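Local coordinates for protein Phenylalanine/tyrosine ammonia-lyase (Rhodosporidium toruloides, PDB 1Y2M) that catalyses the non-oxidative deamination of L-phenylalanine and L-tyrosine to trans-cinnamate and p-coumarate, opening the phenylpropanoid pathway, at residues V233-E238 and R247-L252; Y220-I225 and L266-G271; G167-R172 and T192-H197; L52-D57 and V72-R77. All coordinates share one frame; numbering follows the deposited sequence.

Interaction 1: residues V233-E238 and R247-L252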
loop_
_atom_site.group_PDB
_atom_site.type_symbol
_atom_site.label_atom_id
_atom_site.label_comp_id
_atom_site.label_asym_id
_atom_site.label_seq_id
_atom_site.Cartn_x
_atom_site.Cartn_y
_atom_site.Cartn_z
ATOM N N VAL B 233 11.763 33.828 -11.125
ATOM C CA VAL B 233 12.402 33.699 -9.824
ATOM C C VAL B 233 11.647 34.509 -8.803
ATOM O O VAL B 233 10.948 35.447 -9.145
ATOM C CB VAL B 233 13.899 34.156 -9.881
ATOM C CG1 VAL B 233 14.659 33.329 -10.914
ATOM C CG2 VAL B 233 13.965 35.667 -10.187
ATOM N N HIS B 234 11.769 34.110 -7.542
ATOM C CA HIS B 234 11.137 34.777 -6.418
ATOM C C HIS B 234 12.230 35.622 -5.717
ATOM O O HIS B 234 13.351 35.155 -5.520
ATOM C CB HIS B 234 10.575 33.741 -5.474
ATOM C CG HIS B 234 10.091 34.292 -4.176
ATOM N ND1 HIS B 234 10.944 34.653 -3.158
ATOM C CD2 HIS B 234 8.841 34.435 -3.697
ATOM C CE1 HIS B 234 10.231 35.073 -2.123
ATOM N NE2 HIS B 234 8.946 34.931 -2.419
ATOM N N VAL B 235 11.902 36.863 -5.402
ATOM C CA VAL B 235 12.726 37.779 -4.635
ATOM C C VAL B 235 11.836 38.578 -3.706
ATOM O O VAL B 235 10.660 38.806 -3.993
ATOM C CB VAL B 235 13.487 38.777 -5.525
ATOM C CG1 VAL B 235 14.362 38.020 -6.500
ATOM C CG2 VAL B 235 12.525 39.749 -6.283
ATOM N N VAL B 236 12.423 39.059 -2.616
ATOM C CA VAL B 236 11.795 40.154 -1.873
ATOM C C VAL B 236 12.444 41.472 -2.280
ATOM O O VAL B 236 13.659 41.617 -2.249
ATOM C CB VAL B 236 11.950 39.948 -0.349
ATOM C CG1 VAL B 236 11.396 41.171 0.430
ATOM C CG2 VAL B 236 11.300 38.657 0.082
ATOM N N HIS B 237 11.628 42.413 -2.744
ATOM C CA HIS B 237 12.088 43.685 -3.225
ATOM C C HIS B 237 11.096 44.730 -2.752
ATOM O O HIS B 237 9.889 44.512 -2.861
ATOM C CB HIS B 237 12.122 43.649 -4.743
ATOM C CG HIS B 237 12.602 44.908 -5.366
ATOM N ND1 HIS B 237 11.775 45.744 -6.080
ATOM C CD2 HIS B 237 13.812 45.506 -5.331
ATOM C CE1 HIS B 237 12.472 46.789 -6.491
ATOM N NE2 HIS B 237 13.712 46.660 -6.061
ATOM N N GLU B 238 11.608 45.826 -2.218
ATOM C CA GLU B 238 10.762 46.933 -1.730
ATOM C C GLU B 238 9.674 46.381 -0.803
ATOM O O GLU B 238 8.482 46.671 -0.906
ATOM C CB GLU B 238 10.216 47.744 -2.896
ATOM C CG GLU B 238 11.280 48.596 -3.463
ATOM C CD GLU B 238 10.846 49.478 -4.593
ATOM O OE1 GLU B 238 9.725 49.341 -5.122
ATOM O OE2 GLU B 238 11.664 50.327 -4.923
ATOM N N ARG B 247 16.200 37.481 -15.655
ATOM C CA ARG B 247 17.040 38.658 -16.018
ATOM C C ARG B 247 16.672 39.943 -15.297
ATOM O O ARG B 247 17.537 40.687 -14.889
ATOM C CB ARG B 247 17.051 38.865 -17.529
ATOM C CG ARG B 247 17.878 37.804 -18.216
ATOM C CD ARG B 247 17.949 38.046 -19.671
ATOM N NE ARG B 247 18.823 37.053 -20.271
ATOM C CZ ARG B 247 20.093 37.237 -20.603
ATOM N NH1 ARG B 247 20.690 38.426 -20.508
ATOM N NH2 ARG B 247 20.767 36.229 -21.115
ATOM N N GLU B 248 15.383 40.189 -15.089
ATOM C CA GLU B 248 14.946 41.336 -14.288
ATOM C C GLU B 248 15.494 41.246 -12.866
ATOM O O GLU B 248 16.027 42.245 -12.333
ATOM C CB GLU B 248 13.429 41.420 -14.238
ATOM C CG GLU B 248 12.808 41.626 -15.571
ATOM C CD GLU B 248 11.281 41.495 -15.559
ATOM O OE1 GLU B 248 10.657 40.802 -14.697
ATOM O OE2 GLU B 248 10.690 42.056 -16.503
ATOM N N ALA B 249 15.379 40.082 -12.248
ATOM C CA ALA B 249 15.851 39.940 -10.877
ATOM C C ALA B 249 17.354 40.152 -10.817
ATOM O O ALA B 249 17.867 40.849 -9.939
ATOM C CB ALA B 249 15.478 38.564 -10.296
HETATM N N MSE B 250 18.082 39.574 -11.762
HETATM C CA MSE B 250 19.521 39.697 -11.757
HETATM C C MSE B 250 19.959 41.139 -11.913
HETATM O O MSE B 250 20.946 41.576 -11.300
HETATM C CB MSE B 250 20.134 38.837 -12.834
HETATM C CG MSE B 250 20.099 37.379 -12.395
HETATM SE SE MSE B 250 21.105 36.179 -13.556
HETATM C CE MSE B 250 19.662 36.067 -15.006
ATOM N N ALA B 251 19.211 41.900 -12.712
ATOM C CA ALA B 251 19.564 43.305 -12.978
ATOM C C ALA B 251 19.398 44.149 -11.706
ATOM O O ALA B 251 20.184 45.069 -11.468
ATOM C CB ALA B 251 18.710 43.864 -14.081
ATOM N N LEU B 252 18.369 43.856 -10.898
ATOM C CA LEU B 252 18.203 44.500 -9.576
ATOM C C LEU B 252 19.437 44.333 -8.711
ATOM O O LEU B 252 19.806 45.227 -7.932
ATOM C CB LEU B 252 17.002 43.904 -8.812
ATOM C CG LEU B 252 15.598 44.244 -9.283
ATOM C CD1 LEU B 252 14.583 43.490 -8.399
ATOM C CD2 LEU B 252 15.346 45.732 -9.255
#
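The antiparallel hairpin of strands 232-237 and 240-245 is covered by the short helix that follows it, whose A249 and L252 lie against V233, V235 and H237 on one face of the first strand. Helix and strand axes run 9.1 Å apart at 33° to each other. The buried end is tight: V233 CG2, placed between the backbone N and carbonyl carbon (CG1 at chi1 -58°), presses on A249 CB at 3.3 Å, closer than usual for two carbons. V235 CG1 meets the same methyl from farther along the strand at 4.0 Å. Nearer solvent, L252 lays CD1 over the H237 imidazole, 3.9 Å from the ring centroid and 17° off its normal, a CH-pi contact, while CD2 sits 3.7 Å from H237 NE2. E238 CG lies on the opposite ring face, and ND1 is hydrogen-bonded to K242 NZ on the partner strand, which should limit rotation of the ring. An alanine in place of H237 would probably cost L252 CD1 the ring face it covers and leave K242 NZ without its imidazole partner. The arrangement is that of a β-hairpin whose following helix folds back over one face.

Interaction 2: residues Y220-I225 and L266-G271; sequences YIAAAI and LGLVNG
A222 and L268 bring two helices close together, their CA atoms 6.3 Å apart, with a lone methyl facing a long branched side chain. L268 holds CG anti to its carbonyl carbon (chi1 -75°) with the next torsion extended, a shape that carries CD1 across to A222 CB at 3.9 Å. The root of the same side chain also takes part, since L268 CB stands 4.1 Å from A222 CB. One turn further along helix 215-225, I225 turns CG1 in between its backbone N and carbonyl carbon (chi1 61°) and then extends, reaching L268 CD1 with its own CD1 at 4.2 Å. That leucine methyl therefore has an alanine and an isoleucine as neighbours. Helices 215-225 and 264-269 pack here within the largely helical fold of the PAL/histidase family, beside helix 125-138, whose L135 touches both A222 and V269. V269 meets the A222 methyl from a direction roughly at right angles to L268, with CG1 at 4.2 Å from A222 CB and with L215 also against it. Helix 264-269 finishes here, and N270, which probably binds cinnamate, as in relatives, is the first residue to leave helical geometry. The contact lies next to this probable site, the V269 side chain about 9 Å from that of N397. G271 then makes backbone hydrogen bonds with S212 and D214; S212 belongs to the A211-S212-G213 segment that forms the imidazolinone in the mature enzyme.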
loop_
_atom_site.group_PDB
_atom_site.type_symbol
_atom_site.label_atom_id
_atom_site.label_comp_id
_atom_site.label_asym_id
_atom_site.label_seq_id
_atom_site.Cartn_x
_atom_site.Cartn_y
_atom_site.Cartn_z
ATOM N N TYR B 220 15.511 23.967 -14.228
ATOM C CA TYR B 220 14.940 25.275 -13.906
ATOM C C TYR B 220 15.959 26.145 -13.184
ATOM O O TYR B 220 16.050 27.344 -13.466
ATOM C CB TYR B 220 13.623 25.181 -13.135
ATOM C CG TYR B 220 12.454 24.816 -14.015
ATOM C CD1 TYR B 220 11.608 25.783 -14.486
ATOM C CD2 TYR B 220 12.213 23.509 -14.385
ATOM C CE1 TYR B 220 10.592 25.467 -15.338
ATOM C CE2 TYR B 220 11.157 23.172 -15.226
ATOM C CZ TYR B 220 10.354 24.162 -15.689
ATOM O OH TYR B 220 9.322 23.839 -16.562
ATOM N N ILE B 221 16.740 25.551 -12.277
ATOM C CA ILE B 221 17.788 26.323 -11.610
ATOM C C ILE B 221 18.844 26.818 -12.599
ATOM O O ILE B 221 19.200 28.008 -12.609
ATOM C CB ILE B 221 18.399 25.506 -10.473
ATOM C CG1 ILE B 221 17.380 25.391 -9.363
ATOM C CG2 ILE B 221 19.675 26.102 -9.956
ATOM C CD1 ILE B 221 17.646 24.265 -8.333
ATOM N N ALA B 222 19.280 25.952 -13.489
ATOM C CA ALA B 222 20.253 26.310 -14.488
ATOM C C ALA B 222 19.750 27.377 -15.456
ATOM O O ALA B 222 20.460 28.301 -15.829
ATOM C CB ALA B 222 20.650 25.077 -15.265
ATOM N N ALA B 223 18.491 27.248 -15.861
ATOM C CA ALA B 223 17.871 28.247 -16.727
ATOM C C ALA B 223 17.810 29.649 -16.072
ATOM O O ALA B 223 17.974 30.654 -16.733
ATOM C CB ALA B 223 16.494 27.783 -17.137
ATOM N N ALA B 224 17.541 29.672 -14.766
ATOM C CA ALA B 224 17.466 30.900 -14.029
ATOM C C ALA B 224 18.834 31.608 -14.000
ATOM O O ALA B 224 18.899 32.794 -14.376
ATOM C CB ALA B 224 16.920 30.685 -12.654
ATOM N N ILE B 225 19.901 30.937 -13.570
ATOM C CA ILE B 225 21.200 31.599 -13.531
ATOM C C ILE B 225 21.719 31.998 -14.920
ATOM O O ILE B 225 22.577 32.878 -15.051
ATOM C CB ILE B 225 22.280 30.785 -12.752
ATOM C CG1 ILE B 225 22.542 29.409 -13.383
ATOM C CG2 ILE B 225 21.871 30.657 -11.331
ATOM C CD1 ILE B 225 23.821 28.754 -12.866
ATOM N N LEU B 266 25.058 19.339 -18.371
ATOM C CA LEU B 266 24.955 18.079 -17.616
ATOM C C LEU B 266 25.472 18.254 -16.209
ATOM O O LEU B 266 24.930 17.668 -15.247
ATOM C CB LEU B 266 25.725 16.933 -18.269
ATOM C CG LEU B 266 25.162 16.424 -19.583
ATOM C CD1 LEU B 266 26.043 15.312 -20.087
ATOM C CD2 LEU B 266 23.718 16.005 -19.404
ATOM N N GLY B 267 26.513 19.061 -16.061
ATOM C CA GLY B 267 27.095 19.358 -14.731
ATOM C C GLY B 267 26.097 19.976 -13.764
ATOM O O GLY B 267 26.103 19.684 -12.561
ATOM N N LEU B 268 25.192 20.801 -14.285
ATOM C CA LEU B 268 24.197 21.441 -13.461
ATOM C C LEU B 268 22.949 20.627 -13.321
ATOM O O LEU B 268 22.343 20.658 -12.264
ATOM C CB LEU B 268 23.817 22.770 -14.052
ATOM C CG LEU B 268 24.868 23.848 -13.841
ATOM C CD1 LEU B 268 24.537 25.037 -14.749
ATOM C CD2 LEU B 268 24.941 24.320 -12.380
ATOM N N VAL B 269 22.527 19.932 -14.386
ATOM C CA VAL B 269 21.223 19.258 -14.364
ATOM C C VAL B 269 21.176 17.803 -13.915
ATOM O O VAL B 269 20.125 17.343 -13.455
ATOM C CB VAL B 269 20.436 19.440 -15.711
ATOM C CG1 VAL B 269 20.473 20.927 -16.103
ATOM C CG2 VAL B 269 20.952 18.546 -16.762
ATOM N N ASN B 270 22.289 17.091 -14.064
ATOM C CA ASN B 270 22.427 15.691 -13.602
ATOM C C ASN B 270 22.784 15.735 -12.148
ATOM O O ASN B 270 23.760 16.395 -11.765
ATOM C CB ASN B 270 23.608 14.936 -14.287
ATOM C CG ASN B 270 23.263 14.350 -15.617
ATOM O OD1 ASN B 270 22.173 14.533 -16.135
ATOM N ND2 ASN B 270 24.208 13.616 -16.187
ATOM N N GLY B 271 22.068 14.982 -11.325
ATOM C CA GLY B 271 22.400 14.939 -9.910
ATOM C C GLY B 271 21.211 14.858 -9.015
ATOM O O GLY B 271 20.061 14.812 -9.443
#

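Interaction 3: residues G167-R172 and T192-H197; sequences GAMTIR and TNFLNH
F194 is the first residue of 192-197 to touch helix 162-176, and it does so with its root: CB lies 4.1 Å from M169 SE (M169 is a selenomethionine), the two side chains crossing at about a right angle. Its ring then leads off toward A224 and I225 of helix 215-225. L195, next in line, carries most of the contact. Holding CG anti to its carbonyl carbon (chi1 -73°), it pushes both methyls against M169 and T170. CD1 is 3.6 Å from T170 OG1 and 4.0 Å from T170 N, while CD2 faces M169 CE at 3.9 Å. The M169 and L195 side chains run antiparallel alongside one another, and a bend of the methionine at chi3 (-78°) is what swings CE back beside the leucine. The two helices form an antiparallel pair, their local axes 9.8 Å apart with N-to-C directions 143° from each other, and this seam of apolar side chains lies between them. Shortening L195 to an alanine would probably open a gap between the helices and remove part of the cover of M169 CE and T170 OG1. T170 OG1 meets the leucine by packing alone; its hydrogen bond goes to R166 O one turn back. R166 also ties the helices through its NH1, bonded to L195 O. Further on, N196 ND2 is hydrogen-bonded to V82 O.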
loop_
_atom_site.group_PDB
_atom_site.type_symbol
_atom_site.label_atom_id
_atom_site.label_comp_id
_atom_site.label_asym_id
_atom_site.label_seq_id
_atom_site.Cartn_x
_atom_site.Cartn_y
_atom_site.Cartn_z
ATOM N N GLY B 167 18.109 24.862 -0.511
ATOM C CA GLY B 167 18.928 23.735 -0.091
ATOM C C GLY B 167 19.554 23.033 -1.300
ATOM O O GLY B 167 20.704 22.616 -1.256
ATOM N N ALA B 168 18.803 22.984 -2.413
ATOM C CA ALA B 168 19.271 22.328 -3.624
ATOM C C ALA B 168 20.413 23.078 -4.248
ATOM O O ALA B 168 21.400 22.500 -4.684
ATOM C CB ALA B 168 18.143 22.216 -4.626
HETATM N N MSE B 169 20.305 24.396 -4.270
HETATM C CA MSE B 169 21.400 25.215 -4.817
HETATM C C MSE B 169 22.660 25.056 -3.994
HETATM O O MSE B 169 23.758 25.029 -4.561
HETATM C CB MSE B 169 21.014 26.678 -4.961
HETATM C CG MSE B 169 19.886 26.811 -5.934
HETATM SE SE MSE B 169 19.635 28.736 -6.462
HETATM C CE MSE B 169 18.650 29.393 -4.820
ATOM N N THR B 170 22.519 24.959 -2.675
ATOM C CA THR B 170 23.646 24.846 -1.773
ATOM C C THR B 170 24.396 23.520 -2.034
ATOM O O THR B 170 25.632 23.442 -2.155
ATOM C CB THR B 170 23.173 24.899 -0.307
ATOM O OG1 THR B 170 22.487 26.140 -0.060
ATOM C CG2 THR B 170 24.295 24.779 0.628
ATOM N N ILE B 171 23.613 22.427 -2.048
ATOM C CA ILE B 171 24.188 21.075 -2.254
ATOM C C ILE B 171 24.775 21.012 -3.655
ATOM O O ILE B 171 25.841 20.457 -3.863
ATOM C CB ILE B 171 23.128 19.970 -2.035
ATOM C CG1 ILE B 171 22.696 19.952 -0.572
ATOM C CG2 ILE B 171 23.545 18.636 -2.581
ATOM C CD1 ILE B 171 21.426 19.115 -0.319
ATOM N N ARG B 172 24.076 21.599 -4.623
ATOM C CA ARG B 172 24.575 21.576 -6.003
ATOM C C ARG B 172 25.959 22.217 -6.069
ATOM O O ARG B 172 26.873 21.648 -6.672
ATOM C CB ARG B 172 23.629 22.311 -6.957
ATOM C CG ARG B 172 24.172 22.455 -8.362
ATOM C CD ARG B 172 25.031 21.211 -8.703
ATOM N NE ARG B 172 24.299 20.353 -9.514
ATOM C CZ ARG B 172 24.528 19.073 -9.782
ATOM N NH1 ARG B 172 25.526 18.318 -9.299
ATOM N NH2 ARG B 172 23.679 18.545 -10.593
ATOM N N THR B 192 25.744 30.815 -5.751
ATOM C CA THR B 192 25.914 31.386 -4.411
ATOM C C THR B 192 25.424 32.852 -4.362
ATOM O O THR B 192 24.861 33.279 -3.356
ATOM C CB THR B 192 27.367 31.190 -3.848
ATOM O OG1 THR B 192 28.298 31.909 -4.673
ATOM C CG2 THR B 192 27.742 29.709 -3.800
ATOM N N ASN B 193 25.547 33.565 -5.467
ATOM C CA ASN B 193 24.975 34.930 -5.530
ATOM C C ASN B 193 23.450 34.902 -5.483
ATOM O O ASN B 193 22.850 35.721 -4.776
ATOM C CB ASN B 193 25.460 35.680 -6.743
ATOM C CG ASN B 193 26.858 36.212 -6.602
ATOM O OD1 ASN B 193 27.338 36.472 -5.488
ATOM N ND2 ASN B 193 27.517 36.396 -7.719
ATOM N N PHE B 194 22.807 33.938 -6.140
ATOM C CA PHE B 194 21.365 33.764 -5.962
ATOM C C PHE B 194 21.027 33.517 -4.512
ATOM O O PHE B 194 20.111 34.137 -3.946
ATOM C CB PHE B 194 20.809 32.636 -6.817
ATOM C CG PHE B 194 20.409 33.058 -8.203
ATOM C CD1 PHE B 194 21.076 34.054 -8.881
ATOM C CD2 PHE B 194 19.367 32.423 -8.824
ATOM C CE1 PHE B 194 20.664 34.400 -10.169
ATOM C CE2 PHE B 194 18.969 32.752 -10.077
ATOM C CZ PHE B 194 19.605 33.741 -10.748
ATOM N N LEU B 195 21.746 32.598 -3.871
ATOM C CA LEU B 195 21.489 32.350 -2.460
ATOM C C LEU B 195 21.630 33.624 -1.612
ATOM O O LEU B 195 20.791 33.910 -0.781
ATOM C CB LEU B 195 22.426 31.243 -1.897
ATOM C CG LEU B 195 22.060 29.809 -2.379
ATOM C CD1 LEU B 195 23.243 28.869 -2.216
ATOM C CD2 LEU B 195 20.860 29.272 -1.638
ATOM N N ASN B 196 22.718 34.337 -1.809
ATOM C CA ASN B 196 23.096 35.410 -0.896
ATOM C C ASN B 196 22.273 36.651 -1.122
ATOM O O ASN B 196 22.205 37.489 -0.247
ATOM C CB ASN B 196 24.583 35.687 -0.974
ATOM C CG ASN B 196 25.406 34.488 -0.534
ATOM O OD1 ASN B 196 24.935 33.673 0.254
ATOM N ND2 ASN B 196 26.634 34.385 -1.030
ATOM N N HIS B 197 21.670 36.751 -2.297
ATOM C CA HIS B 197 20.744 37.851 -2.615
ATOM C C HIS B 197 19.267 37.414 -2.528
ATOM O O HIS B 197 18.383 38.203 -2.835
ATOM C CB HIS B 197 21.039 38.406 -4.006
ATOM C CG HIS B 197 22.358 39.110 -4.105
ATOM N ND1 HIS B 197 22.624 40.267 -3.412
ATOM C CD2 HIS B 197 23.497 38.794 -4.763
ATOM C CE1 HIS B 197 23.865 40.652 -3.670
ATOM N NE2 HIS B 197 24.420 39.774 -4.483
#

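Interaction 4: residues L52-D57 and V72-R77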
loop_
_atom_site.group_PDB
_atom_site.type_symbol
_atom_site.label_atom_id
_atom_site.label_comp_id
_atom_site.label_asym_id
_atom_site.label_seq_id
_atom_site.Cartn_x
_atom_site.Cartn_y
_atom_site.Cartn_z
ATOM N N LEU B 52 21.429 21.889 15.528
ATOM C CA LEU B 52 20.870 23.121 16.039
ATOM C C LEU B 52 21.958 24.122 16.340
ATOM O O LEU B 52 21.679 25.309 16.448
ATOM C CB LEU B 52 19.991 22.850 17.279
ATOM C CG LEU B 52 18.693 22.057 17.036
ATOM C CD1 LEU B 52 17.983 21.821 18.348
ATOM C CD2 LEU B 52 17.737 22.733 16.072
ATOM N N ALA B 53 23.191 23.644 16.476
ATOM C CA ALA B 53 24.357 24.509 16.696
ATOM C C ALA B 53 24.922 25.102 15.390
ATOM O O ALA B 53 25.836 25.914 15.436
ATOM C CB ALA B 53 25.451 23.724 17.420
ATOM N N ALA B 54 24.421 24.695 14.226
ATOM C CA ALA B 54 24.906 25.264 12.960
ATOM C C ALA B 54 24.768 26.790 13.000
ATOM O O ALA B 54 23.691 27.289 13.334
ATOM C CB ALA B 54 24.120 24.722 11.813
ATOM N N PRO B 55 25.858 27.536 12.709
ATOM C CA PRO B 55 25.787 29.009 12.577
ATOM C C PRO B 55 24.714 29.446 11.593
ATOM O O PRO B 55 24.464 28.735 10.619
ATOM C CB PRO B 55 27.171 29.390 12.024
ATOM C CG PRO B 55 28.045 28.302 12.397
ATOM C CD PRO B 55 27.226 27.035 12.505
ATOM N N THR B 56 24.072 30.582 11.837
ATOM C CA THR B 56 23.162 31.155 10.818
ATOM C C THR B 56 23.653 32.492 10.243
ATOM O O THR B 56 23.149 32.968 9.218
ATOM C CB THR B 56 21.754 31.334 11.357
ATOM O OG1 THR B 56 21.798 32.226 12.488
ATOM C CG2 THR B 56 21.154 29.981 11.738
ATOM N N ASP B 57 24.636 33.084 10.905
ATOM C CA ASP B 57 25.113 34.426 10.562
ATOM C C ASP B 57 26.407 34.352 9.761
ATOM O O ASP B 57 26.598 35.102 8.789
ATOM C CB ASP B 57 25.327 35.233 11.859
ATOM C CG ASP B 57 26.211 34.488 12.884
ATOM O OD1 ASP B 57 26.181 33.223 12.925
ATOM O OD2 ASP B 57 26.947 35.160 13.647
ATOM N N VAL B 72 23.140 22.532 5.853
ATOM C CA VAL B 72 22.169 22.591 4.738
ATOM C C VAL B 72 20.890 23.296 5.184
ATOM O O VAL B 72 20.390 24.227 4.530
ATOM C CB VAL B 72 21.859 21.193 4.162
ATOM C CG1 VAL B 72 20.642 21.246 3.246
ATOM C CG2 VAL B 72 23.087 20.578 3.444
ATOM N N VAL B 73 20.387 22.878 6.338
ATOM C CA VAL B 73 19.158 23.492 6.872
ATOM C C VAL B 73 19.398 24.990 7.145
ATOM O O VAL B 73 18.547 25.817 6.846
ATOM C CB VAL B 73 18.692 22.795 8.146
ATOM C CG1 VAL B 73 17.458 23.544 8.759
ATOM C CG2 VAL B 73 18.309 21.357 7.856
ATOM N N SER B 74 20.553 25.351 7.693
ATOM C CA SER B 74 20.827 26.788 7.944
ATOM C C SER B 74 20.787 27.629 6.682
ATOM O O SER B 74 20.248 28.744 6.668
ATOM C CB SER B 74 22.139 27.007 8.677
ATOM O OG SER B 74 23.289 26.591 7.943
ATOM N N ALA B 75 21.339 27.096 5.588
ATOM C CA ALA B 75 21.345 27.831 4.305
ATOM C C ALA B 75 19.938 27.834 3.699
ATOM O O ALA B 75 19.493 28.841 3.182
ATOM C CB ALA B 75 22.302 27.166 3.360
ATOM N N ALA B 76 19.245 26.704 3.774
ATOM C CA ALA B 76 17.913 26.586 3.156
ATOM C C ALA B 76 16.853 27.441 3.849
ATOM O O ALA B 76 16.061 28.116 3.181
ATOM C CB ALA B 76 17.441 25.150 3.155
ATOM N N ARG B 77 16.804 27.339 5.182
ATOM C CA ARG B 77 15.762 27.981 6.009
ATOM C C ARG B 77 16.117 29.240 6.750
ATOM O O ARG B 77 15.217 30.026 7.114
ATOM C CB ARG B 77 15.354 27.015 7.087
ATOM C CG ARG B 77 14.535 25.920 6.571
ATOM C CD ARG B 77 13.773 25.242 7.764
ATOM N NE ARG B 77 12.929 24.214 7.180
ATOM C CZ ARG B 77 12.591 23.075 7.763
ATOM N NH1 ARG B 77 13.042 22.736 8.964
ATOM N NH2 ARG B 77 11.813 22.248 7.107
#
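S74 meets A54, P55 and T56 where the loop leading into strand 60-62 passes over helix 69-77, the helix of a β-α-β unit whose strands 60-62 and 82-84 run parallel. The close part of this contact is small. It centres on the buried S74, whose CB lies 3.5 Å from P55 O, so that a loop carbonyl, not a side chain, makes the nearest approach. T56 and S74 have CA atoms only 5.7 Å apart. Around that point the packing slackens quickly: A54 CB, pointing at the helix, is 4.4 Å from S74 CB, and T56 CG2 stands at the same 4.4 Å from it. T56 itself is exposed, as is D57 beyond it, and on the solvent side P55 lies against R80 and T56 against K78, both just past the helix. Other faces of the helix are packed against helices 162-176 and 273-303: V72 on I171 and T280, V73 on H284, while R77 forms salt bridges with E163 and D285 of the same two helices. The hydroxyl of S74 is directed by a torsion that sets it between the backbone N and the carbonyl carbon (chi1 64°). Although S74 OG comes within 3.6 Å of P55 O, it is hydrogen-bonded elsewhere, to D71 O and to R80 NH1.

From the N terminus, interaction 4 closes the first loop, laying 52-57 on the helix of the β-α-β unit. Interaction 3 follows in series and pairs helices 162-176 and 185-197. Interaction 2 then closes a longer loop from helix 215-225 to helix 264-269, and interaction 1, the hairpin with its helix, is nested inside it; none cross. Interaction 4 touches interaction 3 where A75 packs on T170. R172 of interaction 3 reaches the end of helix 264-269 with a hydrogen bond from NH2 to N270 O. M250 of interaction 1 packs on both F194 and A224, joining the hairpin layer to the helices of interactions 2 and 3.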